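Long-range contacts in metallo-beta-lactamase (Simiduia agarivorans, PDB 6MFI), which probably hydrolyses the beta-lactam ring of antibiotics with the help of two bound zinc ions, as a subclass B3 metallo-beta-lactamase: residues L107-H112 / Y210-S215; E147-A152 / H188-L193; T181-P186 / S194-A199; A239-L244 / D273-Y278. One frame throughout, in Å; residues are numbered along the deposited sequence.

Contact 1 (L107-H112 / Y210-S215). With ZN (zinc ion), chain C.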
loop_
_atom_site.group_PDB
_atom_site.type_symbol
_atom_site.label_atom_id
_atom_site.label_comp_id
_atom_site.label_asym_id
_atom_site.label_seq_id
_atom_site.Cartn_x
_atom_site.Cartn_y
_atom_site.Cartn_z
ATOM N N LEU A 107 7.115 -1.310 5.781
ATOM C CA LEU A 107 7.103 -1.470 4.336
ATOM C C LEU A 107 6.275 -0.356 3.709
ATOM O O LEU A 107 5.627 0.434 4.400
ATOM C CB LEU A 107 6.553 -2.843 3.931
ATOM C CG LEU A 107 7.226 -4.060 4.571
ATOM C CD1 LEU A 107 6.559 -5.347 4.109
ATOM C CD2 LEU A 107 8.715 -4.077 4.261
ATOM N N HIS A 108 6.295 -0.301 2.379
ATOM C CA HIS A 108 5.621 0.763 1.651
ATOM C C HIS A 108 4.993 0.210 0.382
ATOM O O HIS A 108 5.436 -0.806 -0.162
ATOM C CB HIS A 108 6.589 1.899 1.289
ATOM C CG HIS A 108 7.606 1.520 0.256
ATOM N ND1 HIS A 108 7.308 1.432 -1.087
ATOM C CD2 HIS A 108 8.919 1.208 0.370
ATOM C CE1 HIS A 108 8.391 1.077 -1.754
ATOM N NE2 HIS A 108 9.383 0.936 -0.894
ATOM N N SER A 109 3.953 0.897 -0.088
ATOM C CA SER A 109 3.394 0.631 -1.405
ATOM C C SER A 109 4.190 1.400 -2.450
ATOM O O SER A 109 4.991 0.812 -3.185
ATOM C CB SER A 109 1.915 1.019 -1.455
ATOM O OG SER A 109 1.728 2.370 -1.070
ATOM N N HIS A 110 3.983 2.714 -2.521
ATOM C CA HIS A 110 4.794 3.573 -3.370
ATOM C C HIS A 110 5.098 4.868 -2.629
ATOM O O HIS A 110 4.439 5.218 -1.647
ATOM C CB HIS A 110 4.118 3.852 -4.721
ATOM C CG HIS A 110 2.819 4.586 -4.618
ATOM N ND1 HIS A 110 1.600 3.944 -4.637
ATOM C CD2 HIS A 110 2.546 5.908 -4.522
ATOM C CE1 HIS A 110 0.632 4.839 -4.544
ATOM N NE2 HIS A 110 1.179 6.039 -4.474
ATOM N N GLU A 111 6.109 5.580 -3.124
ATOM C CA GLU A 111 6.761 6.672 -2.401
ATOM C C GLU A 111 6.064 8.016 -2.571
ATOM O O GLU A 111 6.730 9.046 -2.711
ATOM C CB GLU A 111 8.220 6.763 -2.842
ATOM C CG GLU A 111 8.416 6.943 -4.345
ATOM C CD GLU A 111 8.447 5.633 -5.111
ATOM O OE1 GLU A 111 9.153 5.565 -6.139
ATOM O OE2 GLU A 111 7.765 4.673 -4.692
ATOM N N HIS A 112 4.736 8.054 -2.551
ATOM C CA HIS A 112 4.019 9.319 -2.591
ATOM C C HIS A 112 3.685 9.780 -1.176
ATOM O O HIS A 112 3.575 8.973 -0.249
ATOM C CB HIS A 112 2.745 9.200 -3.427
ATOM C CG HIS A 112 2.972 9.372 -4.897
ATOM N ND1 HIS A 112 1.946 9.343 -5.818
ATOM C CD2 HIS A 112 4.108 9.575 -5.606
ATOM C CE1 HIS A 112 2.441 9.520 -7.030
ATOM N NE2 HIS A 112 3.750 9.663 -6.930
ATOM N N TYR A 210 -1.339 -6.859 -1.283
ATOM C CA TYR A 210 -1.462 -5.411 -1.130
ATOM C C TYR A 210 -0.949 -4.768 -2.415
ATOM O O TYR A 210 0.191 -4.313 -2.510
ATOM C CB TYR A 210 -0.693 -4.941 0.102
ATOM C CG TYR A 210 -0.948 -3.504 0.499
ATOM C CD1 TYR A 210 -2.239 -3.033 0.699
ATOM C CD2 TYR A 210 0.108 -2.623 0.690
ATOM C CE1 TYR A 210 -2.470 -1.719 1.069
ATOM C CE2 TYR A 210 -0.112 -1.311 1.060
ATOM C CZ TYR A 210 -1.402 -0.864 1.249
ATOM O OH TYR A 210 -1.618 0.442 1.619
ATOM N N ALA A 211 -1.817 -4.741 -3.424
ATOM C CA ALA A 211 -1.443 -4.248 -4.742
ATOM C C ALA A 211 -1.363 -2.727 -4.750
ATOM O O ALA A 211 -2.234 -2.042 -4.206
ATOM C CB ALA A 211 -2.445 -4.724 -5.794
ATOM N N ASP A 212 -0.313 -2.206 -5.382
ATOM C CA ASP A 212 -0.094 -0.770 -5.444
ATOM C C ASP A 212 -1.203 -0.091 -6.251
ATOM O O ASP A 212 -1.983 -0.735 -6.958
ATOM C CB ASP A 212 1.277 -0.472 -6.055
ATOM C CG ASP A 212 1.651 0.996 -5.968
ATOM O OD1 ASP A 212 1.900 1.480 -4.845
ATOM O OD2 ASP A 212 1.691 1.665 -7.022
ATOM N N SER A 213 -1.266 1.238 -6.127
ATOM C CA SER A 213 -2.276 2.015 -6.841
ATOM C C SER A 213 -2.213 1.755 -8.341
ATOM O O SER A 213 -3.246 1.554 -8.990
ATOM C CB SER A 213 -2.102 3.502 -6.537
ATOM O OG SER A 213 -2.175 3.742 -5.142
ATOM N N LEU A 214 -1.008 1.760 -8.910
ATOM C CA LEU A 214 -0.763 1.420 -10.308
ATOM C C LEU A 214 -1.489 2.341 -11.283
ATOM O O LEU A 214 -1.490 2.076 -12.490
ATOM C CB LEU A 214 -1.142 -0.040 -10.595
ATOM C CG LEU A 214 -0.323 -1.104 -9.860
ATOM C CD1 LEU A 214 -0.651 -2.479 -10.391
ATOM C CD2 LEU A 214 1.159 -0.831 -9.994
ATOM N N SER A 215 -2.097 3.424 -10.796
ATOM C CA SER A 215 -2.910 4.287 -11.640
ATOM C C SER A 215 -2.027 5.097 -12.587
ATOM O O SER A 215 -1.008 5.651 -12.165
ATOM C CB SER A 215 -3.753 5.232 -10.788
ATOM O OG SER A 215 -2.941 5.910 -9.845
HETATM ZN ZN ZN C . 0.571 7.877 -5.526
HETATM O O HOH W 1 -0.931 8.790 -4.613
#
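With chi1 at -172°, Asp212 points its carboxylate away from the backbone N and toward His110, whose CG sits between backbone N and carbonyl carbon and turns ND1 of the ring to meet it. The bond from His110 ND1 to Asp212 OD1 is very short, 2.5 Å, and only moderately bent, with 156° at the hydrogen. OD1 lies at the edge of the imidazole near the ring plane, while the carboxylate itself stands almost perpendicular to that ring (86° between planes). Ser213 OG comes to the same rim, 3.1 Å from His110 CE1. The imidazole is thus held at one nitrogen by Asp212 and at the other by metal, His110 NE2 lying 2.2 Å from the zinc ion. His110 and His112 open the HxHxDH sequence of the metallo-beta-lactamase superfamily, and Asp212 is a second-shell partner behind the first of them. His112 ND1 binds the same zinc ion at 2.0 Å; His188 and a water complete its four ligands. Asp212 OD2 accepts from Leu214 N at 3.3 Å, from above the carboxylate plane, which closes an Asx turn. Beside this His-carboxylate pair, Ser109 CB rests 3.4 Å from Asp212 OD1 and also meets Tyr210 CE2 obliquely at 4.0 Å. The hydroxyl of Tyr210 goes on to a hydrogen bond with Asp79 OD2.

Contact 2 (E147-A152 / H188-L193). With ZN (zinc ion), chain C.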
loop_
_atom_site.group_PDB
_atom_site.type_symbol
_atom_site.label_atom_id
_atom_site.label_comp_id
_atom_site.label_asym_id
_atom_site.label_seq_id
_atom_site.Cartn_x
_atom_site.Cartn_y
_atom_site.Cartn_z
ATOM N N GLU A 147 12.999 12.408 -10.221
ATOM C CA GLU A 147 12.899 12.927 -11.582
ATOM C C GLU A 147 11.917 12.118 -12.428
ATOM O O GLU A 147 11.099 12.691 -13.158
ATOM C CB GLU A 147 14.287 12.973 -12.234
ATOM C CG GLU A 147 14.907 11.616 -12.545
ATOM C CD GLU A 147 15.689 11.613 -13.842
ATOM O OE1 GLU A 147 15.950 12.704 -14.387
ATOM O OE2 GLU A 147 16.031 10.513 -14.328
ATOM N N ASP A 148 11.969 10.792 -12.338
ATOM C CA ASP A 148 11.126 9.928 -13.152
ATOM C C ASP A 148 9.774 9.651 -12.512
ATOM O O ASP A 148 9.012 8.827 -13.027
ATOM C CB ASP A 148 11.849 8.611 -13.446
ATOM C CG ASP A 148 12.390 7.954 -12.195
ATOM O OD1 ASP A 148 12.582 8.660 -11.183
ATOM O OD2 ASP A 148 12.636 6.731 -12.230
ATOM N N ASP A 149 9.462 10.314 -11.408
ATOM C CA ASP A 149 8.149 10.164 -10.799
ATOM C C ASP A 149 7.103 10.845 -11.676
ATOM O O ASP A 149 7.260 12.023 -12.018
ATOM C CB ASP A 149 8.136 10.762 -9.396
ATOM C CG ASP A 149 7.046 10.176 -8.525
ATOM O OD1 ASP A 149 7.376 9.399 -7.604
ATOM O OD2 ASP A 149 5.861 10.491 -8.764
ATOM N N PRO A 150 6.041 10.141 -12.072
ATOM C CA PRO A 150 5.021 10.771 -12.927
ATOM C C PRO A 150 4.388 12.007 -12.312
ATOM O O PRO A 150 4.030 12.937 -13.044
ATOM C CB PRO A 150 3.995 9.646 -13.122
ATOM C CG PRO A 150 4.785 8.388 -12.950
ATOM C CD PRO A 150 5.807 8.698 -11.896
ATOM N N GLN A 151 4.248 12.052 -10.987
ATOM C CA GLN A 151 3.638 13.185 -10.301
ATOM C C GLN A 151 4.676 14.114 -9.680
ATOM O O GLN A 151 4.415 14.732 -8.642
ATOM C CB GLN A 151 2.658 12.689 -9.237
ATOM C CG GLN A 151 1.480 13.620 -8.992
ATOM C CD GLN A 151 0.496 13.060 -7.984
ATOM O OE1 GLN A 151 0.200 11.866 -7.985
ATOM N NE2 GLN A 151 -0.017 13.925 -7.117
ATOM N N ALA A 152 5.849 14.229 -10.298
ATOM C CA ALA A 152 6.889 15.112 -9.784
ATOM C C ALA A 152 6.486 16.565 -9.999
ATOM O O ALA A 152 6.270 16.997 -11.137
ATOM C CB ALA A 152 8.221 14.815 -10.468
ATOM N N HIS A 188 2.967 3.829 -11.561
ATOM C CA HIS A 188 2.505 4.962 -10.767
ATOM C C HIS A 188 3.684 5.724 -10.176
ATOM O O HIS A 188 3.690 6.961 -10.165
ATOM C CB HIS A 188 1.565 4.474 -9.664
ATOM C CG HIS A 188 0.945 5.577 -8.867
ATOM N ND1 HIS A 188 -0.140 6.298 -9.314
ATOM C CD2 HIS A 188 1.259 6.083 -7.652
ATOM C CE1 HIS A 188 -0.470 7.201 -8.407
ATOM N NE2 HIS A 188 0.363 7.091 -7.389
ATOM N N THR A 189 4.680 5.004 -9.678
ATOM C CA THR A 189 5.953 5.550 -9.236
ATOM C C THR A 189 7.049 4.620 -9.729
ATOM O O THR A 189 6.784 3.456 -10.046
ATOM C CB THR A 189 6.036 5.677 -7.707
ATOM O OG1 THR A 189 6.066 4.370 -7.121
ATOM C CG2 THR A 189 4.855 6.460 -7.151
ATOM N N PRO A 190 8.290 5.105 -9.817
ATOM C CA PRO A 190 9.384 4.206 -10.221
ATOM C C PRO A 190 9.637 3.074 -9.239
ATOM O O PRO A 190 10.017 1.976 -9.662
ATOM C CB PRO A 190 10.596 5.146 -10.321
ATOM C CG PRO A 190 10.210 6.373 -9.556
ATOM C CD PRO A 190 8.734 6.507 -9.735
ATOM N N GLY A 191 9.430 3.300 -7.943
ATOM C CA GLY A 191 9.745 2.288 -6.952
ATOM C C GLY A 191 8.545 1.707 -6.234
ATOM O O GLY A 191 8.641 1.339 -5.059
ATOM N N ALA A 192 7.412 1.611 -6.926
ATOM C CA ALA A 192 6.216 1.043 -6.321
ATOM C C ALA A 192 6.376 -0.459 -6.114
ATOM O O ALA A 192 7.040 -1.151 -6.890
ATOM C CB ALA A 192 4.992 1.322 -7.189
ATOM N N LEU A 193 5.751 -0.961 -5.051
ATOM C CA LEU A 193 5.822 -2.369 -4.694
ATOM C C LEU A 193 4.424 -2.914 -4.440
ATOM O O LEU A 193 3.519 -2.185 -4.026
ATOM C CB LEU A 193 6.691 -2.593 -3.446
ATOM C CG LEU A 193 8.192 -2.327 -3.563
ATOM C CD1 LEU A 193 8.900 -2.712 -2.273
ATOM C CD2 LEU A 193 8.785 -3.077 -4.744
HETATM ZN ZN ZN C . 0.571 7.877 -5.526
HETATM O O HOH W 1 -0.931 8.790 -4.613
#
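Pro190, His188 and Pro150 bury the most surface where two active-site loops of the metallo-beta-lactamase fold meet, each loop folded into a type I beta turn (Asp149 to Ala152 and Thr189 to Ala192). The segments touch by van der Waals contact, without a hydrogen bond between them. Pro190 fits against the bend at Asp148 and Asp149. Asp148 OD2 comes in at an oblique angle to 3.2 Å from Pro190 CB, and Asp149 OD1 crosses at about a right angle to lie 3.8 Å from Pro190 CD. The Pro150 ring rests on the His188 carbonyl: Pro150 CD is 3.2 Å from His188 O, with CG nearly as close. The two prolines also touch, Pro150 CD to Pro190 CD at 4.2 Å. His188 thus leans on the other loop with its carbonyl, while its ring, placed by CG anti to the backbone N (chi1 -175°), turns to the metal. His188 NE2 lies 2.0 Å from the zinc ion, and His188 ND1 is hydrogen-bonded to Ser215 O, so both nitrogens are engaged and ring rotation is restrained. Thr189 OG1 is taken by Glu111 OE2. Asp149 serves the metal site at second hand: its OD2 is hydrogen-bonded to His112 NE2 and, through its anti lone pair, accepts from Gln151 N at 3.2 Å in an Asx turn.

Contact 3 (T181-P186 / S194-A199)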
loop_
_atom_site.group_PDB
_atom_site.type_symbol
_atom_site.label_atom_id
_atom_site.label_comp_id
_atom_site.label_asym_id
_atom_site.label_seq_id
_atom_site.Cartn_x
_atom_site.Cartn_y
_atom_site.Cartn_z
ATOM N N THR A 181 6.430 -11.339 0.533
ATOM C CA THR A 181 7.195 -11.260 -0.704
ATOM C C THR A 181 6.758 -10.024 -1.477
ATOM O O THR A 181 5.557 -9.779 -1.633
ATOM C CB THR A 181 7.007 -12.518 -1.559
ATOM O OG1 THR A 181 7.362 -13.676 -0.795
ATOM C CG2 THR A 181 7.876 -12.452 -2.807
ATOM N N ALA A 182 7.728 -9.250 -1.951
ATOM C CA ALA A 182 7.455 -8.037 -2.705
ATOM C C ALA A 182 7.583 -8.292 -4.200
ATOM O O ALA A 182 8.316 -9.180 -4.640
ATOM C CB ALA A 182 8.404 -6.910 -2.295
ATOM N N TYR A 183 6.857 -7.493 -4.979
ATOM C CA TYR A 183 6.914 -7.548 -6.433
ATOM C C TYR A 183 6.991 -6.127 -6.960
ATOM O O TYR A 183 6.099 -5.316 -6.695
ATOM C CB TYR A 183 5.697 -8.278 -7.009
ATOM C CG TYR A 183 5.546 -9.694 -6.502
ATOM C CD1 TYR A 183 6.203 -10.747 -7.123
ATOM C CD2 TYR A 183 4.748 -9.976 -5.401
ATOM C CE1 TYR A 183 6.068 -12.044 -6.662
ATOM C CE2 TYR A 183 4.608 -11.267 -4.933
ATOM C CZ TYR A 183 5.270 -12.296 -5.566
ATOM O OH TYR A 183 5.130 -13.584 -5.102
ATOM N N ALA A 184 8.060 -5.825 -7.692
ATOM C CA ALA A 184 8.246 -4.494 -8.259
ATOM C C ALA A 184 7.172 -4.241 -9.309
ATOM O O ALA A 184 7.201 -4.831 -10.393
ATOM C CB ALA A 184 9.642 -4.365 -8.859
ATOM N N THR A 185 6.217 -3.370 -8.985
ATOM C CA THR A 185 5.134 -2.994 -9.891
ATOM C C THR A 185 5.170 -1.485 -10.105
ATOM O O THR A 185 4.333 -0.749 -9.565
ATOM C CB THR A 185 3.775 -3.431 -9.348
ATOM O OG1 THR A 185 3.554 -2.830 -8.065
ATOM C CG2 THR A 185 3.717 -4.945 -9.210
ATOM N N PRO A 186 6.123 -0.991 -10.885
ATOM C CA PRO A 186 6.235 0.450 -11.116
ATOM C C PRO A 186 5.186 0.921 -12.119
ATOM O O PRO A 186 4.346 0.157 -12.588
ATOM C CB PRO A 186 7.653 0.602 -11.665
ATOM C CG PRO A 186 7.891 -0.672 -12.391
ATOM C CD PRO A 186 7.154 -1.745 -11.622
ATOM N N SER A 194 4.262 -4.210 -4.698
ATOM C CA SER A 194 3.057 -4.950 -4.349
ATOM C C SER A 194 3.452 -6.107 -3.444
ATOM O O SER A 194 4.317 -6.912 -3.804
ATOM C CB SER A 194 2.334 -5.466 -5.598
ATOM O OG SER A 194 1.909 -4.395 -6.421
ATOM N N TRP A 195 2.826 -6.183 -2.274
ATOM C CA TRP A 195 3.190 -7.147 -1.249
ATOM C C TRP A 195 2.165 -8.272 -1.185
ATOM O O TRP A 195 0.967 -8.057 -1.386
ATOM C CB TRP A 195 3.310 -6.467 0.117
ATOM C CG TRP A 195 4.492 -5.556 0.206
ATOM C CD1 TRP A 195 4.504 -4.207 -0.002
ATOM C CD2 TRP A 195 5.839 -5.924 0.529
ATOM N NE1 TRP A 195 5.775 -3.713 0.169
ATOM C CE2 TRP A 195 6.613 -4.747 0.497
ATOM C CE3 TRP A 195 6.465 -7.135 0.843
ATOM C CZ2 TRP A 195 7.980 -4.745 0.766
ATOM C CZ3 TRP A 195 7.822 -7.131 1.111
ATOM C CH2 TRP A 195 8.564 -5.943 1.069
ATOM N N GLN A 196 2.651 -9.476 -0.896
ATOM C CA GLN A 196 1.806 -10.660 -0.829
ATOM C C GLN A 196 2.251 -11.529 0.335
ATOM O O GLN A 196 3.435 -11.855 0.454
ATOM C CB GLN A 196 1.862 -11.450 -2.144
ATOM C CG GLN A 196 1.586 -12.937 -2.001
ATOM C CD GLN A 196 2.186 -13.745 -3.134
ATOM O OE1 GLN A 196 3.405 -13.884 -3.238
ATOM N NE2 GLN A 196 1.329 -14.281 -3.995
ATOM N N TRP A 197 1.300 -11.895 1.193
ATOM C CA TRP A 197 1.569 -12.743 2.343
ATOM C C TRP A 197 0.383 -13.672 2.561
ATOM O O TRP A 197 -0.673 -13.527 1.939
ATOM C CB TRP A 197 1.843 -11.915 3.606
ATOM C CG TRP A 197 0.667 -11.102 4.056
ATOM C CD1 TRP A 197 -0.228 -11.427 5.033
ATOM C CD2 TRP A 197 0.258 -9.827 3.545
ATOM N NE1 TRP A 197 -1.170 -10.435 5.161
ATOM C CE2 TRP A 197 -0.893 -9.441 4.260
ATOM C CE3 TRP A 197 0.754 -8.975 2.553
ATOM C CZ2 TRP A 197 -1.556 -8.240 4.014
ATOM C CZ3 TRP A 197 0.094 -7.783 2.311
ATOM C CH2 TRP A 197 -1.048 -7.427 3.039
ATOM N N ARG A 198 0.566 -14.637 3.456
ATOM C CA ARG A 198 -0.475 -15.586 3.815
ATOM C C ARG A 198 -0.969 -15.301 5.227
ATOM O O ARG A 198 -0.176 -15.000 6.124
ATOM C CB ARG A 198 0.032 -17.027 3.722
ATOM C CG ARG A 198 0.302 -17.507 2.306
ATOM C CD ARG A 198 0.222 -19.026 2.198
ATOM N NE ARG A 198 1.081 -19.705 3.166
ATOM C CZ ARG A 198 0.652 -20.240 4.306
ATOM N NH1 ARG A 198 -0.632 -20.178 4.629
ATOM N NH2 ARG A 198 1.509 -20.837 5.124
ATOM N N ALA A 199 -2.282 -15.400 5.416
ATOM C CA ALA A 199 -2.915 -15.169 6.709
ATOM C C ALA A 199 -3.702 -16.411 7.098
ATOM O O ALA A 199 -4.561 -16.870 6.337
ATOM C CB ALA A 199 -3.826 -13.942 6.665
#
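Tyr183 OH donates to Gln196 OE1 over 2.6 Å, the shortest polar link between these strands. The hydroxyl approaches tilted 33° from the plane of the amide carbonyl, and the amide and phenol planes stand 79° apart. OE1 lies near the plane of the phenol ring, at its edge. Farther along, the hydroxyls of Thr185 and Ser194 pair, OG1 to OG, at 2.8 Å, and Ser194 OG is also hydrogen-bonded to Asp212 N. Both side-chain bonds lie on one face of an antiparallel beta hairpin, strands 178-184 and 193-199. Thr181 with Gln196 and Tyr183 with Ser194 are hydrogen-bonded pairs; Thr181 N to Gln196 O is 3.0 Å and Tyr183 N to Ser194 O is 2.9 Å, each answered by a return bond. The side chains of these four residues share that face, where Tyr183 reaches Gln196 diagonally. Ala182 and Trp195, the non-hydrogen-bonded pair between them, lie on the other face. Trp195 holds CG anti to its carbonyl carbon (chi1 -70°), which brings the indole under its partner. Ala182 CB sits over the six-membered ring of Trp195 in a CH-pi contact, 3.5 Å from the centroid. The indole NE1 is hydrogen-bonded to His108 O, so the plate on which the methyl rests is itself held. Gln196 is gripped at both ends of its amide, OE1 by Tyr183 and NE2 by Glu245 O, which defines the amide flip and should keep this long side chain in a single pose.

Contact 4 (A239-L244 / D273-Y278)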
loop_
_atom_site.group_PDB
_atom_site.type_symbol
_atom_site.label_atom_id
_atom_site.label_comp_id
_atom_site.label_asym_id
_atom_site.label_seq_id
_atom_site.Cartn_x
_atom_site.Cartn_y
_atom_site.Cartn_z
ATOM N N ALA A 239 1.491 -7.597 -15.650
ATOM C CA ALA A 239 1.335 -9.002 -16.012
ATOM C C ALA A 239 1.749 -9.919 -14.870
ATOM O O ALA A 239 1.251 -11.047 -14.766
ATOM C CB ALA A 239 2.145 -9.316 -17.270
ATOM N N THR A 240 2.651 -9.457 -14.003
ATOM C CA THR A 240 3.044 -10.248 -12.844
ATOM C C THR A 240 1.970 -10.219 -11.762
ATOM O O THR A 240 1.673 -11.253 -11.154
ATOM C CB THR A 240 4.375 -9.742 -12.286
ATOM O OG1 THR A 240 5.341 -9.667 -13.341
ATOM C CG2 THR A 240 4.889 -10.677 -11.201
ATOM N N LEU A 241 1.376 -9.048 -11.517
ATOM C CA LEU A 241 0.354 -8.936 -10.479
ATOM C C LEU A 241 -0.888 -9.747 -10.829
ATOM O O LEU A 241 -1.515 -10.345 -9.946
ATOM C CB LEU A 241 -0.014 -7.468 -10.263
ATOM C CG LEU A 241 -1.239 -7.213 -9.380
ATOM C CD1 LEU A 241 -0.942 -7.564 -7.928
ATOM C CD2 LEU A 241 -1.720 -5.779 -9.506
ATOM N N ALA A 242 -1.255 -9.786 -12.113
ATOM C CA ALA A 242 -2.471 -10.484 -12.515
ATOM C C ALA A 242 -2.364 -11.988 -12.300
ATOM O O ALA A 242 -3.383 -12.653 -12.073
ATOM C CB ALA A 242 -2.790 -10.183 -13.979
ATOM N N ASP A 243 -1.154 -12.540 -12.360
ATOM C CA ASP A 243 -0.947 -13.978 -12.263
ATOM C C ASP A 243 -0.503 -14.424 -10.875
ATOM O O ASP A 243 -0.196 -15.606 -10.684
ATOM C CB ASP A 243 0.074 -14.433 -13.306
ATOM C CG ASP A 243 -0.272 -15.779 -13.911
ATOM O OD1 ASP A 243 -1.455 -16.175 -13.843
ATOM O OD2 ASP A 243 0.637 -16.442 -14.452
ATOM N N LEU A 244 -0.459 -13.514 -9.906
ATOM C CA LEU A 244 -0.064 -13.885 -8.555
ATOM C C LEU A 244 -1.157 -14.699 -7.876
ATOM O O LEU A 244 -2.352 -14.507 -8.122
ATOM C CB LEU A 244 0.235 -12.637 -7.722
ATOM C CG LEU A 244 1.498 -11.837 -8.040
ATOM C CD1 LEU A 244 1.605 -10.625 -7.127
ATOM C CD2 LEU A 244 2.733 -12.713 -7.923
ATOM N N ASP A 273 -10.046 -14.359 -8.333
ATOM C CA ASP A 273 -9.470 -13.564 -9.422
ATOM C C ASP A 273 -9.469 -12.074 -9.082
ATOM O O ASP A 273 -9.728 -11.224 -9.937
ATOM C CB ASP A 273 -10.203 -13.820 -10.742
ATOM C CG ASP A 273 -9.925 -15.198 -11.305
ATOM O OD1 ASP A 273 -9.677 -16.127 -10.508
ATOM O OD2 ASP A 273 -9.959 -15.352 -12.543
ATOM N N ALA A 274 -9.177 -11.754 -7.820
ATOM C CA ALA A 274 -9.158 -10.358 -7.396
ATOM C C ALA A 274 -8.009 -9.601 -8.051
ATOM O O ALA A 274 -8.199 -8.500 -8.583
ATOM C CB ALA A 274 -9.064 -10.272 -5.873
ATOM N N CYS A 275 -6.806 -10.178 -8.023
ATOM C CA CYS A 275 -5.660 -9.522 -8.640
ATOM C C CYS A 275 -5.725 -9.587 -10.161
ATOM O O CYS A 275 -5.141 -8.736 -10.841
ATOM C CB CYS A 275 -4.361 -10.150 -8.133
ATOM S SG CYS A 275 -4.024 -9.832 -6.388
ATOM N N ARG A 276 -6.427 -10.581 -10.709
ATOM C CA ARG A 276 -6.577 -10.666 -12.157
ATOM C C ARG A 276 -7.506 -9.576 -12.677
ATOM O O ARG A 276 -7.255 -8.991 -13.736
ATOM C CB ARG A 276 -7.097 -12.049 -12.550
ATOM C CG ARG A 276 -7.203 -12.273 -14.049
ATOM C CD ARG A 276 -7.275 -13.756 -14.377
ATOM N NE ARG A 276 -6.104 -14.480 -13.893
ATOM C CZ ARG A 276 -4.931 -14.509 -14.518
ATOM N NH1 ARG A 276 -4.769 -13.857 -15.661
ATOM N NH2 ARG A 276 -3.921 -15.194 -14.001
ATOM N N GLN A 277 -8.582 -9.290 -11.941
ATOM C CA GLN A 277 -9.513 -8.249 -12.361
ATOM C C GLN A 277 -8.923 -6.860 -12.152
ATOM O O GLN A 277 -9.133 -5.960 -12.974
ATOM C CB GLN A 277 -10.833 -8.392 -11.602
ATOM C CG GLN A 277 -11.885 -7.359 -11.973
ATOM C CD GLN A 277 -12.479 -7.599 -13.348
ATOM O OE1 GLN A 277 -12.659 -8.742 -13.768
ATOM N NE2 GLN A 277 -12.787 -6.519 -14.056
ATOM N N TYR A 278 -8.179 -6.668 -11.061
ATOM C CA TYR A 278 -7.619 -5.353 -10.766
ATOM C C TYR A 278 -6.547 -4.969 -11.780
ATOM O O TYR A 278 -6.530 -3.840 -12.282
ATOM C CB TYR A 278 -7.052 -5.331 -9.347
ATOM C CG TYR A 278 -6.475 -3.994 -8.938
ATOM C CD1 TYR A 278 -7.301 -2.951 -8.542
ATOM C CD2 TYR A 278 -5.103 -3.775 -8.947
ATOM C CE1 TYR A 278 -6.779 -1.727 -8.168
ATOM C CE2 TYR A 278 -4.571 -2.555 -8.574
ATOM C CZ TYR A 278 -5.414 -1.536 -8.186
ATOM O OH TYR A 278 -4.890 -0.318 -7.813
#
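Two helices meet near their ends: the last turn of helix 228-242 packs against the first turn of helix 274-291, beside the Cys246-Cys275 disulfide. The backbones come close, Ala242 CA lying 3.6 Å from Cys275 O. Small side chains at Ala242 and Cys275 suit such a close approach. On the outer side, the Arg276 chain bends at chi3 (-59°) and brings its guanidinium back over the end of helix 228-242. Arg276 NH2 forms a salt bridge with Asp243 OD1 at 2.7 Å. Its hydrogen bond is weak, because the angle at the hydrogen is only 125°. OD1 approaches at the guanidinium edge, while the carboxylate plane is turned 82° from the guanidinium plane. Ala242 O lies over one face of the same group, 3.2 Å from Arg276 NH2; the angle is too poor for a hydrogen bond. Both charged residues are exposed, so the salt bridge faces solvent. On the inner side the contact is apolar: Leu241 CD2 meets the edge of the Tyr278 ring, 4.0 Å from CD2 of that ring. The phenol points on toward the zinc-site loop, where its OH is hydrogen-bonded to Asp212 O and more weakly to Ser213 O. Leu241 and Cys275 both lie over Val209 of strand 206-210, and Cys275 and Tyr278 also cover Leu249 of strand 248-250, placing the helix pair across the edge region of the five-stranded sheet.

Contacts 1 and 2 share one zinc ion and its water; their loops, centres 10 Å apart, are also joined by Ser109 O to Leu193 N (2.7 Å) and Glu111 OE1 to Gly191 N (2.9 Å). Contact 3 adjoins both: Tyr210 N of contact 1 meets Trp195 O at 2.6 Å, and Ala192 O of contact 2 meets Thr185 N at 3.2 Å. Neither contact 3 nor contact 4 holds a zinc ligand; the side chains of Thr185 and Tyr278 lie about 11 Å and about 10 Å from a zinc ion at the nearest atoms. Contact 4 touches contact 1 through Leu241 CD2 and Leu214 CD1 (3.6 Å) and contact 3 through Leu244 CD2 and Tyr183 CZ (3.5 Å).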